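Local coordinates for yeast glycogen phosphorylase (PDB 1YGP), which belongs to the carbohydrate phosphorylases of the GT-B clan and carries a bound pyridoxal-5'-phosphate, at residues 746-751 and 855-859; 438-442 and 453-457; 788-792 and 804-808. All coordinates share one frame; numbering follows the deposited sequence.

Contact 1: 746-751 and 855-859; sequences EITREI and NVGFF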
loop_
_atom_site.group_PDB
_atom_site.type_symbol
_atom_site.label_atom_id
_atom_site.label_comp_id
_atom_site.label_asym_id
_atom_site.label_seq_id
_atom_site.Cartn_x
_atom_site.Cartn_y
_atom_site.Cartn_z
ATOM N N GLU A 746 36.042 23.066 -14.177
ATOM C CA GLU A 746 36.347 21.924 -15.024
ATOM C C GLU A 746 35.625 21.898 -16.357
ATOM O O GLU A 746 36.237 21.425 -17.326
ATOM C CB GLU A 746 36.064 20.629 -14.291
ATOM C CG GLU A 746 37.355 20.380 -13.576
ATOM C CD GLU A 746 37.319 19.379 -12.439
ATOM O OE1 GLU A 746 36.950 19.775 -11.326
ATOM O OE2 GLU A 746 37.704 18.227 -12.663
ATOM N N ILE A 747 34.376 22.400 -16.454
ATOM C CA ILE A 747 33.681 22.544 -17.744
ATOM C C ILE A 747 34.600 23.381 -18.644
ATOM O O ILE A 747 34.931 22.959 -19.755
ATOM C CB ILE A 747 32.323 23.327 -17.667
ATOM C CG1 ILE A 747 31.324 22.703 -16.693
ATOM C CG2 ILE A 747 31.755 23.398 -19.063
ATOM C CD1 ILE A 747 31.099 21.218 -16.913
ATOM N N THR A 748 35.074 24.533 -18.138
ATOM C CA THR A 748 35.917 25.459 -18.880
ATOM C C THR A 748 37.189 24.812 -19.383
ATOM O O THR A 748 37.513 24.974 -20.556
ATOM C CB THR A 748 36.218 26.651 -17.980
ATOM O OG1 THR A 748 34.946 27.250 -17.740
ATOM C CG2 THR A 748 37.162 27.664 -18.573
ATOM N N ARG A 749 37.881 24.061 -18.538
ATOM C CA ARG A 749 39.062 23.319 -18.940
ATOM C C ARG A 749 38.754 22.448 -20.158
ATOM O O ARG A 749 39.297 22.677 -21.232
ATOM C CB ARG A 749 39.504 22.454 -17.774
ATOM C CG ARG A 749 40.736 21.602 -17.962
ATOM C CD ARG A 749 40.845 20.654 -16.780
ATOM N NE ARG A 749 39.903 19.552 -16.921
ATOM C CZ ARG A 749 39.549 18.764 -15.897
ATOM N NH1 ARG A 749 40.042 18.946 -14.672
ATOM N NH2 ARG A 749 38.679 17.777 -16.106
ATOM N N GLU A 750 37.818 21.511 -20.026
ATOM C CA GLU A 750 37.444 20.583 -21.077
ATOM C C GLU A 750 36.909 21.201 -22.348
ATOM O O GLU A 750 37.338 20.795 -23.426
ATOM C CB GLU A 750 36.387 19.631 -20.583
ATOM C CG GLU A 750 36.877 18.728 -19.483
ATOM C CD GLU A 750 37.890 17.723 -19.978
ATOM O OE1 GLU A 750 37.558 16.979 -20.909
ATOM O OE2 GLU A 750 38.988 17.681 -19.427
ATOM N N ILE A 751 35.961 22.143 -22.311
ATOM C CA ILE A 751 35.399 22.648 -23.557
ATOM C C ILE A 751 36.053 23.939 -24.018
ATOM O O ILE A 751 35.784 24.391 -25.134
ATOM C CB ILE A 751 33.860 22.879 -23.449
ATOM C CG1 ILE A 751 33.541 24.037 -22.538
ATOM C CG2 ILE A 751 33.199 21.605 -22.931
ATOM C CD1 ILE A 751 32.109 24.526 -22.784
ATOM N N ASN A 855 33.151 18.151 -26.572
ATOM C CA ASN A 855 34.080 17.974 -25.469
ATOM C C ASN A 855 33.451 17.688 -24.102
ATOM O O ASN A 855 34.140 17.635 -23.068
ATOM C CB ASN A 855 34.940 19.209 -25.391
ATOM C CG ASN A 855 35.756 19.417 -26.656
ATOM O OD1 ASN A 855 36.617 18.637 -27.066
ATOM N ND2 ASN A 855 35.445 20.489 -27.364
ATOM N N VAL A 856 32.137 17.420 -24.029
ATOM C CA VAL A 856 31.495 17.117 -22.757
ATOM C C VAL A 856 31.841 15.717 -22.230
ATOM O O VAL A 856 31.798 15.459 -21.025
ATOM C CB VAL A 856 29.971 17.257 -22.910
ATOM C CG1 VAL A 856 29.351 16.070 -23.658
ATOM C CG2 VAL A 856 29.405 17.415 -21.506
ATOM N N GLY A 857 32.232 14.790 -23.098
ATOM C CA GLY A 857 32.478 13.401 -22.755
ATOM C C GLY A 857 33.242 13.052 -21.487
ATOM O O GLY A 857 33.013 11.971 -20.951
ATOM N N PHE A 858 34.150 13.860 -20.950
ATOM C CA PHE A 858 34.833 13.490 -19.717
ATOM C C PHE A 858 33.839 13.429 -18.563
ATOM O O PHE A 858 34.041 12.694 -17.595
ATOM C CB PHE A 858 35.898 14.513 -19.422
ATOM C CG PHE A 858 36.545 14.459 -18.045
ATOM C CD1 PHE A 858 37.623 13.610 -17.801
ATOM C CD2 PHE A 858 36.092 15.321 -17.036
ATOM C CE1 PHE A 858 38.252 13.631 -16.555
ATOM C CE2 PHE A 858 36.726 15.332 -15.792
ATOM C CZ PHE A 858 37.808 14.489 -15.554
ATOM N N PHE A 859 32.747 14.184 -18.643
ATOM C CA PHE A 859 31.801 14.178 -17.557
ATOM C C PHE A 859 30.839 13.003 -17.669
ATOM O O PHE A 859 29.755 13.056 -17.085
ATOM C CB PHE A 859 31.046 15.506 -17.542
ATOM C CG PHE A 859 31.987 16.688 -17.470
ATOM C CD1 PHE A 859 32.815 16.854 -16.354
ATOM C CD2 PHE A 859 32.049 17.579 -18.543
ATOM C CE1 PHE A 859 33.720 17.920 -16.321
ATOM C CE2 PHE A 859 32.955 18.641 -18.496
ATOM C CZ PHE A 859 33.791 18.812 -17.390
#
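The last turn of helix 743-751 meets the chain leaving helix 842-856 most closely at Ile751 and Asn855, whose CA atoms lie 5.2 Å apart, and the backbone then turns through a short 3-10 segment, 857-858, which brings Phe858 and the following Phe859 against the helix. Ile747 sets CD1 over one face of the Phe859 ring, 3.9 Å from its centroid, a CH-pi contact. With CG1 anti to the carbonyl carbon (chi1 -57°), the branch of Ile747 extends to the ring and crosses it at about a right angle. The Glu746 carbonyl oxygen faces the edge of this ring, 3.6 Å from Phe859 CZ, while the CG of Glu750 comes in obliquely. Met727 of helix 724-730, next to Lys728 of the pyridoxal-5'-phosphate pocket, touches both Ile747 and Phe859; the cofactor lies about 10 Å from the Ile747 side chain. Phe859 is backbone hydrogen-bonded to Ile516, just after strand 509-511 of the mixed sheet, consistent with a contact between the two halves of the GT-B fold. Phe858 lies beside a charged trio. Arg749 bridges Glu750 through NE and OE2 at 3.3 Å and Glu746 through NH1 and OE2 at 3.2 Å, Glu746 OE2 also bonding Thr513. The guanidinium presents an edge to Phe858, their planes 84° apart, whereas Glu750 brings OE1 3.3 Å from Phe858 CB, carboxylate and ring planes 25° apart.

Contact 2: 438-442 and 453-457; sequences FLEDV and LSRIS. Unlike the reference sequence in segment 438-442: Glu440 (reference Gln).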
loop_
_atom_site.group_PDB
_atom_site.type_symbol
_atom_site.label_atom_id
_atom_site.label_comp_id
_atom_site.label_asym_id
_atom_site.label_seq_id
_atom_site.Cartn_x
_atom_site.Cartn_y
_atom_site.Cartn_z
ATOM N N PHE A 438 43.222 6.399 18.135
ATOM C CA PHE A 438 43.612 7.336 17.076
ATOM C C PHE A 438 44.430 8.458 17.696
ATOM O O PHE A 438 45.524 8.755 17.223
ATOM C CB PHE A 438 42.357 7.912 16.386
ATOM C CG PHE A 438 42.623 9.098 15.477
ATOM C CD1 PHE A 438 43.384 8.964 14.312
ATOM C CD2 PHE A 438 42.107 10.348 15.816
ATOM C CE1 PHE A 438 43.628 10.079 13.497
ATOM C CE2 PHE A 438 42.353 11.466 14.999
ATOM C CZ PHE A 438 43.116 11.332 13.839
ATOM N N LEU A 439 43.956 9.043 18.789
ATOM C CA LEU A 439 44.662 10.117 19.439
ATOM C C LEU A 439 45.994 9.656 20.047
ATOM O O LEU A 439 46.962 10.428 20.112
ATOM C CB LEU A 439 43.680 10.681 20.437
ATOM C CG LEU A 439 43.293 12.122 20.199
ATOM C CD1 LEU A 439 43.033 12.451 18.741
ATOM C CD2 LEU A 439 42.036 12.347 20.954
ATOM N N GLU A 440 46.124 8.387 20.439
ATOM C CA GLU A 440 47.412 7.852 20.854
ATOM C C GLU A 440 48.306 7.881 19.633
ATOM O O GLU A 440 49.352 8.528 19.653
ATOM C CB GLU A 440 47.347 6.417 21.316
ATOM C CG GLU A 440 46.962 6.256 22.766
ATOM C CD GLU A 440 47.062 4.818 23.276
ATOM O OE1 GLU A 440 47.431 3.906 22.521
ATOM O OE2 GLU A 440 46.760 4.607 24.454
ATOM N N ASP A 441 47.887 7.280 18.529
ATOM C CA ASP A 441 48.678 7.274 17.318
ATOM C C ASP A 441 49.130 8.658 16.888
ATOM O O ASP A 441 50.249 8.825 16.399
ATOM C CB ASP A 441 47.866 6.637 16.227
ATOM C CG ASP A 441 47.774 5.130 16.361
ATOM O OD1 ASP A 441 47.560 4.620 17.467
ATOM O OD2 ASP A 441 47.919 4.467 15.333
ATOM N N VAL A 442 48.300 9.672 17.132
ATOM C CA VAL A 442 48.659 11.022 16.771
ATOM C C VAL A 442 49.734 11.460 17.728
ATOM O O VAL A 442 50.755 11.981 17.266
ATOM C CB VAL A 442 47.475 12.003 16.868
ATOM C CG1 VAL A 442 47.909 13.386 16.404
ATOM C CG2 VAL A 442 46.367 11.582 15.928
ATOM N N LEU A 453 45.921 17.555 19.098
ATOM C CA LEU A 453 45.111 16.501 19.653
ATOM C C LEU A 453 43.707 17.026 19.822
ATOM O O LEU A 453 42.768 16.356 19.399
ATOM C CB LEU A 453 45.702 16.052 20.981
ATOM C CG LEU A 453 45.984 14.552 21.071
ATOM C CD1 LEU A 453 46.997 14.157 20.011
ATOM C CD2 LEU A 453 46.557 14.197 22.436
ATOM N N SER A 454 43.556 18.264 20.277
ATOM C CA SER A 454 42.226 18.833 20.420
ATOM C C SER A 454 41.567 19.018 19.073
ATOM O O SER A 454 40.413 18.644 18.929
ATOM C CB SER A 454 42.244 20.203 21.077
ATOM N N ARG A 455 42.269 19.519 18.067
ATOM C CA ARG A 455 41.677 19.803 16.774
ATOM C C ARG A 455 41.280 18.586 15.952
ATOM O O ARG A 455 40.238 18.570 15.295
ATOM C CB ARG A 455 42.614 20.604 15.892
ATOM C CG ARG A 455 42.964 22.019 16.310
ATOM C CD ARG A 455 43.576 22.781 15.129
ATOM N NE ARG A 455 44.662 22.042 14.502
ATOM C CZ ARG A 455 45.918 22.081 14.943
ATOM N NH1 ARG A 455 46.265 22.831 15.994
ATOM N NH2 ARG A 455 46.813 21.281 14.370
ATOM N N ILE A 456 42.121 17.560 15.948
ATOM C CA ILE A 456 41.922 16.404 15.108
ATOM C C ILE A 456 40.977 15.411 15.785
ATOM O O ILE A 456 40.599 14.424 15.148
ATOM C CB ILE A 456 43.383 15.872 14.814
ATOM C CG1 ILE A 456 43.390 15.238 13.441
ATOM C CG2 ILE A 456 43.874 14.856 15.863
ATOM C CD1 ILE A 456 44.777 14.782 12.951
ATOM N N SER A 457 40.564 15.618 17.038
ATOM C CA SER A 457 39.747 14.640 17.736
ATOM C C SER A 457 38.367 14.468 17.144
ATOM O O SER A 457 37.754 15.409 16.651
ATOM C CB SER A 457 39.563 15.019 19.200
ATOM O OG SER A 457 38.834 14.080 19.999
#
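Phe438 and Ile456 cross at about a right angle, the phenyl ring reaching over from helix 425-445 to the end of helix 451-456. With CG anti to the backbone N (chi1 168°), the ring extends far enough for CE2 to lie 3.8 Å from Ile456 CG2, and the Ile456 carbonyl oxygen stands near the ring plane, at its edge. Val442, one turn on, places CG2 over one face of the same ring, near its margin. Leu439 and Leu453 meet at a slant through their branch points, 3.7 Å between the two CG atoms. These residues join the arms of an antiparallel helical hairpin, which falls in the sequence between strands 400-404 and 478-483 of the mixed sheet in the N-terminal half of the GT-B fold. Leu439 and Ile456 run antiparallel alongside one another, with Leu439 CD1 3.8 Å from Ile456 CG2; Val442 and Leu453 are likewise head to tail, Val442 CG1 3.8 Å from Leu453 CD1. At the other branch of Leu439, CD2 rests against Ser457, whose OG is bonded to the Ile459 carbonyl oxygen and to Asn435 ND2. Helix 498-504 covers the flank, where Phe503 meets Phe438 edge-to-face and Phe500 touches Ile456.

Contact 3: 788-792 and 804-808; sequences LSYIE and FKPLV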
loop_
_atom_site.group_PDB
_atom_site.type_symbol
_atom_site.label_atom_id
_atom_site.label_comp_id
_atom_site.label_asym_id
_atom_site.label_seq_id
_atom_site.Cartn_x
_atom_site.Cartn_y
_atom_site.Cartn_z
ATOM N N LEU A 788 16.615 47.870 -6.189
ATOM C CA LEU A 788 16.193 47.736 -4.802
ATOM C C LEU A 788 15.155 48.778 -4.374
ATOM O O LEU A 788 14.215 48.447 -3.642
ATOM C CB LEU A 788 17.414 47.776 -3.879
ATOM C CG LEU A 788 18.377 46.571 -4.010
ATOM C CD1 LEU A 788 19.259 46.513 -2.787
ATOM C CD2 LEU A 788 17.634 45.241 -4.053
ATOM N N SER A 789 15.219 50.004 -4.902
ATOM C CA SER A 789 14.217 51.018 -4.614
ATOM C C SER A 789 12.928 50.655 -5.316
ATOM O O SER A 789 11.850 50.861 -4.772
ATOM C CB SER A 789 14.654 52.383 -5.112
ATOM O OG SER A 789 15.908 52.734 -4.534
ATOM N N TYR A 790 13.003 50.072 -6.514
ATOM C CA TYR A 790 11.805 49.726 -7.261
ATOM C C TYR A 790 11.021 48.562 -6.629
ATOM O O TYR A 790 9.899 48.232 -7.059
ATOM C CB TYR A 790 12.224 49.402 -8.711
ATOM C CG TYR A 790 11.032 49.035 -9.575
ATOM C CD1 TYR A 790 10.103 50.013 -9.920
ATOM C CD2 TYR A 790 10.827 47.707 -9.944
ATOM C CE1 TYR A 790 8.957 49.665 -10.622
ATOM C CE2 TYR A 790 9.683 47.351 -10.646
ATOM C CZ TYR A 790 8.752 48.335 -10.977
ATOM O OH TYR A 790 7.585 47.971 -11.625
ATOM N N ILE A 791 11.586 47.837 -5.670
ATOM C CA ILE A 791 10.798 46.808 -5.039
ATOM C C ILE A 791 10.524 47.185 -3.600
ATOM O O ILE A 791 9.893 46.371 -2.916
ATOM C CB ILE A 791 11.493 45.385 -5.076
ATOM C CG1 ILE A 791 12.694 45.311 -4.162
ATOM C CG2 ILE A 791 11.923 45.071 -6.513
ATOM C CD1 ILE A 791 13.082 43.829 -4.011
ATOM N N GLU A 792 10.983 48.362 -3.171
ATOM C CA GLU A 792 10.864 48.784 -1.787
ATOM C C GLU A 792 9.730 49.804 -1.625
ATOM O O GLU A 792 9.377 50.450 -2.616
ATOM C CB GLU A 792 12.186 49.410 -1.301
ATOM C CG GLU A 792 12.738 48.849 0.009
ATOM C CD GLU A 792 11.798 48.948 1.216
ATOM O OE1 GLU A 792 10.966 48.054 1.405
ATOM O OE2 GLU A 792 11.890 49.923 1.963
ATOM N N PHE A 804 8.941 42.637 0.439
ATOM C CA PHE A 804 10.268 42.225 -0.013
ATOM C C PHE A 804 11.436 42.929 0.666
ATOM O O PHE A 804 12.592 42.820 0.251
ATOM C CB PHE A 804 10.332 42.412 -1.542
ATOM C CG PHE A 804 9.347 41.500 -2.276
ATOM C CD1 PHE A 804 9.277 40.124 -1.975
ATOM C CD2 PHE A 804 8.486 42.039 -3.232
ATOM C CE1 PHE A 804 8.346 39.305 -2.622
ATOM C CE2 PHE A 804 7.557 41.218 -3.878
ATOM C CZ PHE A 804 7.485 39.855 -3.573
ATOM N N LYS A 805 11.146 43.579 1.798
ATOM C CA LYS A 805 12.122 44.351 2.546
ATOM C C LYS A 805 13.261 43.524 3.129
ATOM O O LYS A 805 14.392 43.946 2.908
ATOM C CB LYS A 805 11.448 45.115 3.689
ATOM C CG LYS A 805 12.054 46.492 3.798
ATOM C CD LYS A 805 11.927 47.176 5.144
ATOM C CE LYS A 805 12.255 48.662 5.016
ATOM N NZ LYS A 805 13.472 48.936 4.261
ATOM N N PRO A 806 13.146 42.389 3.831
ATOM C CA PRO A 806 14.283 41.624 4.354
ATOM C C PRO A 806 15.392 41.317 3.350
ATOM O O PRO A 806 16.583 41.344 3.680
ATOM C CB PRO A 806 13.644 40.394 4.913
ATOM C CG PRO A 806 12.349 40.945 5.437
ATOM C CD PRO A 806 11.895 41.795 4.275
ATOM N N LEU A 807 14.995 41.087 2.094
ATOM C CA LEU A 807 15.919 40.836 1.002
ATOM C C LEU A 807 16.732 42.105 0.734
ATOM O O LEU A 807 17.956 42.104 0.872
ATOM C CB LEU A 807 15.104 40.419 -0.218
ATOM C CG LEU A 807 15.830 39.920 -1.448
ATOM C CD1 LEU A 807 16.755 38.771 -1.064
ATOM C CD2 LEU A 807 14.810 39.467 -2.477
ATOM N N VAL A 808 16.068 43.226 0.441
ATOM C CA VAL A 808 16.710 44.517 0.187
ATOM C C VAL A 808 17.592 44.890 1.365
ATOM O O VAL A 808 18.766 45.208 1.177
ATOM C CB VAL A 808 15.642 45.597 -0.025
ATOM C CG1 VAL A 808 16.256 46.952 -0.254
ATOM C CG2 VAL A 808 14.863 45.258 -1.259
#
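Lys805 NZ is held by two carboxylates: it forms a salt bridge with Glu792 OE2 at 3.0 Å, a weak hydrogen bond by its geometry, and a second salt bridge with Asp809, one turn further along its own helix. The lysine chain runs nearly straight until a bend at chi4 (-47°), which turns NZ toward the glutamate. Glu792 bends at chi2 and slants across the lysine chain, and its CG also lies 4.0 Å from Val808 CG1, giving the acid an apolar footing. Beneath this ion pair the apolar contacts centre on Val808. Its two methyl groups divide the work: CG1 lies 3.9 Å from Leu788 CB, and CG2 lies 3.6 Å from Ile791 CD1. Val808 lies antiparallel to both partners, alongside rather than end-on. Ile791 CD1 also reaches Phe804 CB at 4.0 Å, whereas the Phe804 ring, from the N-cap position of helix 805-813, leads away to helix 662-678, resting on Leu670 and Cys673. Leu788 and Ile791 sit on helix 615-634, touching Phe620 and Ile623. The two segments thus form an antiparallel pair of helix ends laid on helices of the C-terminal Rossmann-like half, built round the six-stranded parallel sheet. The Glu792 carboxylate lies alongside Lys805 in the first turn of its helix, on the more exposed side of the apolar cluster, where the shared lysine would probably offset the charges of Glu792 and Asp809.

Contact 1 lies nearest the middle of the chain, its centre 20 Å from the chain centre, yet it is only partly buried; contacts 2 and 3, each 34 Å out, are buried locally between helices. No two share a helix or touch: their centres are 39 to 49 Å apart. Contact 2 belongs to the N-terminal half and contact 3 to the C-terminal half, each joining segments about a dozen residues apart. Contact 1 instead spans some hundred residues, contact 3 among them, and borders both halves near the cofactor. Contact 2 has no hydrogen bond or salt bridge between its segments and packs chiefly apolar side chains; contact 3 adds one ion pair on its more exposed side; contact 1 combines aromatic packing with charges paired within one helix.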